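Local coordinates for protein aromatic amino acid aminotransferase I (Candida albicans WO-1, PDB 6HNU) that probably catalyses pyridoxal-phosphate-dependent transfer of the amino group of aromatic L-amino acids to 2-oxoglutarate, giving aromatic oxo-acids and L-glutamate, at residues I83-F86 with D91-P94; K267-H270 with E274-K277; R345-G348 with D354-I357. All blocks are in the same frame, centred on the assembly; numbering follows the deposited sequence.

Interaction 1. Residues I83-F86 with D91-P94; sequences IEVF and DNVP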
loop_
_atom_site.group_PDB
_atom_site.type_symbol
_atom_site.label_atom_id
_atom_site.label_comp_id
_atom_site.label_asym_id
_atom_site.label_seq_id
_atom_site.Cartn_x
_atom_site.Cartn_y
_atom_site.Cartn_z
ATOM N N ILE B 83 8.607 9.902 22.718
ATOM C CA ILE B 83 8.516 10.846 21.570
ATOM C C ILE B 83 7.034 11.209 21.409
ATOM O O ILE B 83 6.169 10.352 21.603
ATOM C CB ILE B 83 9.133 10.250 20.285
ATOM C CG1 ILE B 83 8.608 8.834 20.032
ATOM C CG2 ILE B 83 10.651 10.280 20.379
ATOM C CD1 ILE B 83 8.909 8.250 18.664
ATOM N N GLU B 84 6.784 12.453 21.055
ATOM C CA GLU B 84 5.449 13.044 20.911
ATOM C C GLU B 84 5.380 13.740 19.558
ATOM O O GLU B 84 6.317 14.504 19.214
ATOM C CB GLU B 84 5.203 14.054 22.025
ATOM C CG GLU B 84 5.179 13.425 23.399
ATOM C CD GLU B 84 4.525 14.339 24.424
ATOM O OE1 GLU B 84 4.912 15.516 24.441
ATOM O OE2 GLU B 84 3.584 13.888 25.146
ATOM N N VAL B 85 4.338 13.407 18.801
ATOM C CA VAL B 85 3.930 14.190 17.619
ATOM C C VAL B 85 2.540 14.776 17.863
ATOM O O VAL B 85 1.520 14.062 17.797
ATOM C CB VAL B 85 4.009 13.349 16.343
ATOM C CG1 VAL B 85 3.748 14.251 15.156
ATOM C CG2 VAL B 85 5.383 12.670 16.230
ATOM N N PHE B 86 2.501 16.082 18.101
ATOM C CA PHE B 86 1.253 16.856 18.207
ATOM C C PHE B 86 0.678 17.147 16.819
ATOM O O PHE B 86 1.422 17.156 15.799
ATOM C CB PHE B 86 1.545 18.163 18.949
ATOM C CG PHE B 86 1.807 17.974 20.415
ATOM C CD1 PHE B 86 3.087 17.709 20.880
ATOM C CD2 PHE B 86 0.772 18.075 21.333
ATOM C CE1 PHE B 86 3.318 17.571 22.244
ATOM C CE2 PHE B 86 1.011 17.915 22.697
ATOM C CZ PHE B 86 2.281 17.659 23.143
ATOM N N ASP B 91 3.426 22.972 18.706
ATOM C CA ASP B 91 3.426 22.164 19.950
ATOM C C ASP B 91 4.556 21.118 19.924
ATOM O O ASP B 91 4.660 20.340 20.914
ATOM C CB ASP B 91 2.050 21.521 20.174
ATOM C CG ASP B 91 0.964 22.525 20.501
ATOM O OD1 ASP B 91 1.308 23.609 21.017
ATOM O OD2 ASP B 91 -0.204 22.227 20.232
ATOM N N ASN B 92 5.350 21.069 18.850
ATOM C CA ASN B 92 6.347 19.995 18.594
ATOM C C ASN B 92 7.771 20.511 18.779
ATOM O O ASN B 92 8.049 21.680 18.491
ATOM C CB ASN B 92 6.231 19.395 17.190
ATOM C CG ASN B 92 5.103 18.399 17.073
ATOM O OD1 ASN B 92 4.872 17.631 18.007
ATOM N ND2 ASN B 92 4.418 18.398 15.934
ATOM N N VAL B 93 8.672 19.614 19.176
ATOM C CA VAL B 93 10.135 19.822 19.037
ATOM C C VAL B 93 10.421 20.007 17.545
ATOM O O VAL B 93 9.545 19.782 16.686
ATOM C CB VAL B 93 10.897 18.647 19.679
ATOM C CG1 VAL B 93 10.499 18.496 21.143
ATOM C CG2 VAL B 93 10.675 17.331 18.935
ATOM N N PRO B 94 11.636 20.473 17.183
ATOM C CA PRO B 94 11.979 20.702 15.785
ATOM C C PRO B 94 11.899 19.432 14.926
ATOM O O PRO B 94 12.116 18.323 15.452
ATOM C CB PRO B 94 13.428 21.205 15.852
ATOM C CG PRO B 94 13.538 21.797 17.249
ATOM C CD PRO B 94 12.724 20.859 18.106
HETATM O O HOH W 1 7.363 16.929 19.813
#
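D91 lies against the phenyl ring of F86. Its CB sits 4.0 Å from the ring centroid of F86, off-centre, in a CH-pi contact. The side chains of F86 and D91 cross at about a right angle. The backbone O of D91 also comes close, 3.1 Å from CD1 of F86.

N92 carries the polar part. Its amide reaches back to the end of strand 81-86. There it grips the main chain of F86 at both ends. OD1 of N92 accepts the N-H of F86 at 2.8 Å, nearly straight at 166°, in the carbonyl plane on a lone pair. ND2 of N92 donates to O of F86 at a longer 3.2 Å. The one side-chain amide thus bonds both the N-H and the O of F86; F86 also has a backbone bond with L99. OD1 of N92 also lies near the plane of the F86 ring, at its edge.

V93 joins through water 1, which accepts from its N. The same water donates to O of E84 at 2.7 Å and to OD1 of N92 at 3.2 Å. N92 OD1 therefore has two donors.

The loop folds back on the last residues of strand 81-86. That strand pairs antiparallel with strand 57-62, where K57 forms a salt bridge with E84. I83 and V85 pack on helix 334-377.

Interaction 2. Residues K267-H270 with E274-K277; sequences KAVH and EFLK
E274 and V269 meet first at their CB atoms, 4.0 Å apart. From there the E274 side chain runs back from the first turn of helix 272-278 toward the loop before it. With CG trans to the carbonyl carbon (chi1 -77°) and the chain extended beyond, it is turned back toward H270. CD of E274 comes within 3.6 Å of ND1 of H270.

At the tip the two oxygens differ. OE1 of E274 accepts the backbone N-H of H270 at 2.7 Å. The bond is bent, 145° at the hydrogen, and the donor approaches from above the carboxylate plane. OE2 of E274 takes only a weak bond from ND1 of H270, at 3.4 Å. The imidazole and carboxylate planes are turned 49° from each other. The carboxylate thus spans the main chain and the ring of H270.

This is the start of a helix tied to the loop leading into it. The side chain of D271 holds the N-H of E274, while E274 reaches back to the N-H just ahead of D271. The acid would probably also interact favourably with the positive end of the helix dipole.

V269 forms the apolar side. Its CG2 lies 4.2 Å from CB of F275 and meets the F275 ring at the edge, near the ring plane. Its CG1 lies 3.9 Å from the backbone O of E274. F275 itself points on into the protein, against L356, I357 and R360 of helix 334-377. V269 rests on R360 as well, and its N-H goes to E255.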
loop_
_atom_site.group_PDB
_atom_site.type_symbol
_atom_site.label_atom_id
_atom_site.label_comp_id
_atom_site.label_asym_id
_atom_site.label_seq_id
_atom_site.Cartn_x
_atom_site.Cartn_y
_atom_site.Cartn_z
ATOM N N LYS B 267 36.535 -9.722 17.663
ATOM C CA LYS B 267 36.209 -9.453 16.229
ATOM C C LYS B 267 35.174 -8.333 16.074
ATOM O O LYS B 267 35.067 -7.787 14.963
ATOM C CB LYS B 267 35.702 -10.724 15.529
ATOM C CG LYS B 267 36.745 -11.451 14.685
ATOM C CD LYS B 267 36.157 -12.474 13.729
ATOM C CE LYS B 267 35.550 -13.675 14.427
ATOM N NZ LYS B 267 34.078 -13.555 14.609
ATOM N N ALA B 268 34.408 -8.010 17.117
ATOM C CA ALA B 268 33.283 -7.057 17.008
ATOM C C ALA B 268 33.831 -5.715 16.502
ATOM O O ALA B 268 34.985 -5.356 16.864
ATOM C CB ALA B 268 32.579 -6.924 18.328
ATOM N N VAL B 269 33.088 -5.014 15.638
ATOM C CA VAL B 269 33.443 -3.615 15.245
ATOM C C VAL B 269 33.403 -2.760 16.516
ATOM O O VAL B 269 32.548 -3.025 17.367
ATOM C CB VAL B 269 32.519 -3.070 14.138
ATOM C CG1 VAL B 269 32.748 -3.807 12.827
ATOM C CG2 VAL B 269 31.061 -3.138 14.561
ATOM N N HIS B 270 34.312 -1.791 16.654
ATOM C CA HIS B 270 34.530 -1.045 17.924
ATOM C C HIS B 270 33.872 0.339 17.869
ATOM O O HIS B 270 33.769 0.942 18.949
ATOM C CB HIS B 270 36.034 -0.919 18.249
ATOM C CG HIS B 270 36.750 -2.228 18.359
ATOM N ND1 HIS B 270 37.934 -2.486 17.678
ATOM C CD2 HIS B 270 36.459 -3.355 19.052
ATOM C CE1 HIS B 270 38.337 -3.714 17.952
ATOM N NE2 HIS B 270 37.449 -4.270 18.796
ATOM N N GLU B 274 34.492 1.831 11.966
ATOM C CA GLU B 274 34.771 0.397 11.698
ATOM C C GLU B 274 33.491 -0.219 11.140
ATOM O O GLU B 274 33.569 -1.003 10.188
ATOM C CB GLU B 274 35.203 -0.387 12.944
ATOM C CG GLU B 274 36.645 -0.130 13.357
ATOM C CD GLU B 274 37.200 -1.053 14.431
ATOM O OE1 GLU B 274 36.459 -1.902 14.964
ATOM O OE2 GLU B 274 38.394 -0.927 14.717
ATOM N N PHE B 275 32.343 0.134 11.710
ATOM C CA PHE B 275 31.046 -0.432 11.262
ATOM C C PHE B 275 30.839 -0.136 9.772
ATOM O O PHE B 275 30.642 -1.099 9.008
ATOM C CB PHE B 275 29.890 0.092 12.097
ATOM C CG PHE B 275 28.530 -0.305 11.596
ATOM C CD1 PHE B 275 28.114 -1.621 11.654
ATOM C CD2 PHE B 275 27.670 0.650 11.044
ATOM C CE1 PHE B 275 26.828 -1.970 11.247
ATOM C CE2 PHE B 275 26.392 0.298 10.636
ATOM C CZ PHE B 275 25.982 -1.022 10.731
ATOM N N LEU B 276 30.896 1.140 9.382
ATOM C CA LEU B 276 30.611 1.581 7.997
ATOM C C LEU B 276 31.652 0.965 7.045
ATOM O O LEU B 276 31.285 0.663 5.884
ATOM C CB LEU B 276 30.604 3.112 7.911
ATOM C CG LEU B 276 29.442 3.837 8.595
ATOM C CD1 LEU B 276 29.591 5.340 8.399
ATOM C CD2 LEU B 276 28.066 3.385 8.108
ATOM N N LYS B 277 32.898 0.797 7.493
ATOM C CA LYS B 277 33.970 0.216 6.642
ATOM C C LYS B 277 33.742 -1.287 6.445
ATOM O O LYS B 277 34.248 -1.812 5.437
ATOM C CB LYS B 277 35.381 0.426 7.212
ATOM C CG LYS B 277 36.108 1.635 6.641
ATOM C CD LYS B 277 37.386 2.007 7.366
ATOM C CE LYS B 277 37.828 3.438 7.105
ATOM N NZ LYS B 277 37.221 4.382 8.078
#

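Interaction 3. Residues R345-G348 with D354-I357; sequences RKWG and DWLI
W347 and W355 touch through their indole rings, eight residues apart on helix 334-377. The contact is aromatic and apolar throughout. CH2 of W347, at the far corner of the six-membered ring, lies over one face of W355, 3.5 Å from CE3 of W355. The neighbouring corner, CZ3 of W347, meets CB of W355 at 3.6 Å. The planes of the W347 six-membered ring and the W355 five-membered ring are inclined by 31°, with centroids 5.1 Å apart. This oblique pairing places a corner of one indole on the other, offset toward the rim.

The two indoles leave the backbone with different first torsions, and the rings converge. CG of W347 lies opposite its carbonyl carbon, whereas CG of W355 lies opposite its backbone N. The CA atoms of W347 and W355 are 8.8 Å apart, closer than eight residues of a straight helix would allow. The chain departs from a straight helix between them; the backbone of G348 has non-helical angles (phi 67°, psi 171°).

The polar edges point elsewhere: the buried NE1 of W347 donates to O of P63 and that of W355 to O of V301, while F67 packs edge-to-face on both rings. P54 and Y52 of the second subunit pack on W347 and W355, so the pair lies at the dimer interface, with the W355 side chain about 11 Å from that of the cofactor-binding S299. Helix 334-377 is consistent with the long helix that joins the large and small domains in enzymes of the aspartate aminotransferase fold.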
loop_
_atom_site.group_PDB
_atom_site.type_symbol
_atom_site.label_atom_id
_atom_site.label_comp_id
_atom_site.label_asym_id
_atom_site.label_seq_id
_atom_site.Cartn_x
_atom_site.Cartn_y
_atom_site.Cartn_z
ATOM N N ARG B 345 14.972 10.832 14.346
ATOM C CA ARG B 345 15.505 12.177 14.690
ATOM C C ARG B 345 15.807 12.249 16.184
ATOM O O ARG B 345 16.768 12.943 16.539
ATOM C CB ARG B 345 14.526 13.249 14.234
ATOM C CG ARG B 345 14.579 13.398 12.721
ATOM C CD ARG B 345 13.651 14.430 12.155
ATOM N NE ARG B 345 13.898 14.554 10.725
ATOM C CZ ARG B 345 14.872 15.284 10.189
ATOM N NH1 ARG B 345 15.688 15.984 10.972
ATOM N NH2 ARG B 345 15.032 15.311 8.876
ATOM N N LYS B 346 15.090 11.493 17.005
ATOM C CA LYS B 346 15.352 11.457 18.472
ATOM C C LYS B 346 16.678 10.713 18.698
ATOM O O LYS B 346 17.547 11.183 19.468
ATOM C CB LYS B 346 14.194 10.814 19.231
ATOM C CG LYS B 346 14.404 10.728 20.743
ATOM C CD LYS B 346 14.557 12.108 21.372
ATOM C CE LYS B 346 14.838 12.049 22.859
ATOM N NZ LYS B 346 15.034 13.414 23.403
ATOM N N TRP B 347 16.880 9.608 17.977
ATOM C CA TRP B 347 18.137 8.837 18.039
ATOM C C TRP B 347 19.253 9.600 17.337
ATOM O O TRP B 347 20.432 9.495 17.755
ATOM C CB TRP B 347 17.899 7.468 17.415
ATOM C CG TRP B 347 17.045 6.526 18.193
ATOM C CD1 TRP B 347 16.443 6.686 19.404
ATOM C CD2 TRP B 347 16.752 5.194 17.773
ATOM N NE1 TRP B 347 15.773 5.541 19.739
ATOM C CE2 TRP B 347 15.954 4.609 18.758
ATOM C CE3 TRP B 347 17.105 4.449 16.645
ATOM C CZ2 TRP B 347 15.495 3.288 18.659
ATOM C CZ3 TRP B 347 16.646 3.154 16.535
ATOM C CH2 TRP B 347 15.863 2.573 17.539
ATOM N N GLY B 348 18.892 10.337 16.290
ATOM C CA GLY B 348 19.831 10.937 15.330
ATOM C C GLY B 348 20.545 9.885 14.511
ATOM O O GLY B 348 20.392 8.669 14.765
ATOM N N ASP B 354 24.058 3.335 16.194
ATOM C CA ASP B 354 24.205 2.504 17.406
ATOM C C ASP B 354 23.231 1.321 17.315
ATOM O O ASP B 354 23.566 0.181 17.767
ATOM C CB ASP B 354 23.957 3.298 18.688
ATOM C CG ASP B 354 24.949 4.411 19.008
ATOM O OD1 ASP B 354 26.122 4.269 18.664
ATOM O OD2 ASP B 354 24.526 5.365 19.690
ATOM N N TRP B 355 22.014 1.594 16.853
ATOM C CA TRP B 355 20.972 0.560 16.750
ATOM C C TRP B 355 21.432 -0.523 15.767
ATOM O O TRP B 355 21.315 -1.736 16.096
ATOM C CB TRP B 355 19.635 1.178 16.351
ATOM C CG TRP B 355 18.584 0.135 16.176
ATOM C CD1 TRP B 355 18.214 -0.484 15.017
ATOM C CD2 TRP B 355 17.821 -0.451 17.221
ATOM N NE1 TRP B 355 17.205 -1.366 15.266
ATOM C CE2 TRP B 355 16.952 -1.389 16.609
ATOM C CE3 TRP B 355 17.719 -0.227 18.599
ATOM C CZ2 TRP B 355 16.004 -2.106 17.335
ATOM C CZ3 TRP B 355 16.783 -0.945 19.313
ATOM C CH2 TRP B 355 15.943 -1.879 18.699
ATOM N N LEU B 356 21.931 -0.119 14.608
ATOM C CA LEU B 356 22.403 -1.061 13.548
ATOM C C LEU B 356 23.628 -1.847 14.036
ATOM O O LEU B 356 23.742 -3.044 13.688
ATOM C CB LEU B 356 22.695 -0.264 12.279
ATOM C CG LEU B 356 21.517 0.537 11.744
ATOM C CD1 LEU B 356 21.956 1.284 10.508
ATOM C CD2 LEU B 356 20.304 -0.350 11.443
ATOM N N ILE B 357 24.470 -1.261 14.906
ATOM C CA ILE B 357 25.657 -1.967 15.460
ATOM C C ILE B 357 25.194 -2.998 16.504
ATOM O O ILE B 357 25.735 -4.116 16.530
ATOM C CB ILE B 357 26.648 -0.904 15.998
ATOM C CG1 ILE B 357 27.349 -0.218 14.825
ATOM C CG2 ILE B 357 27.640 -1.508 16.984
ATOM C CD1 ILE B 357 27.920 1.120 15.176
#

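Interaction 3 is buried, while interactions 1 and 2 are surface contacts. Interaction 3 lies within helix 334-377, and the other two pack against that helix. Interaction 1 touches it through I83, whose CG2 lies 3.8 Å from CB of K346. Interaction 2 touches it further along, where CG of F275 lies 3.4 Å from CG1 of I357. Interactions 1 and 2 do not touch each other; their nearest atoms are about 21 Å apart. Chemistry follows place. The two surface contacts each tie a loop to an adjoining strand or helix by a polar side chain bonded to backbone, an amide in one and a carboxylate in the other. The buried contact uses two indoles, and the second subunit packs on it.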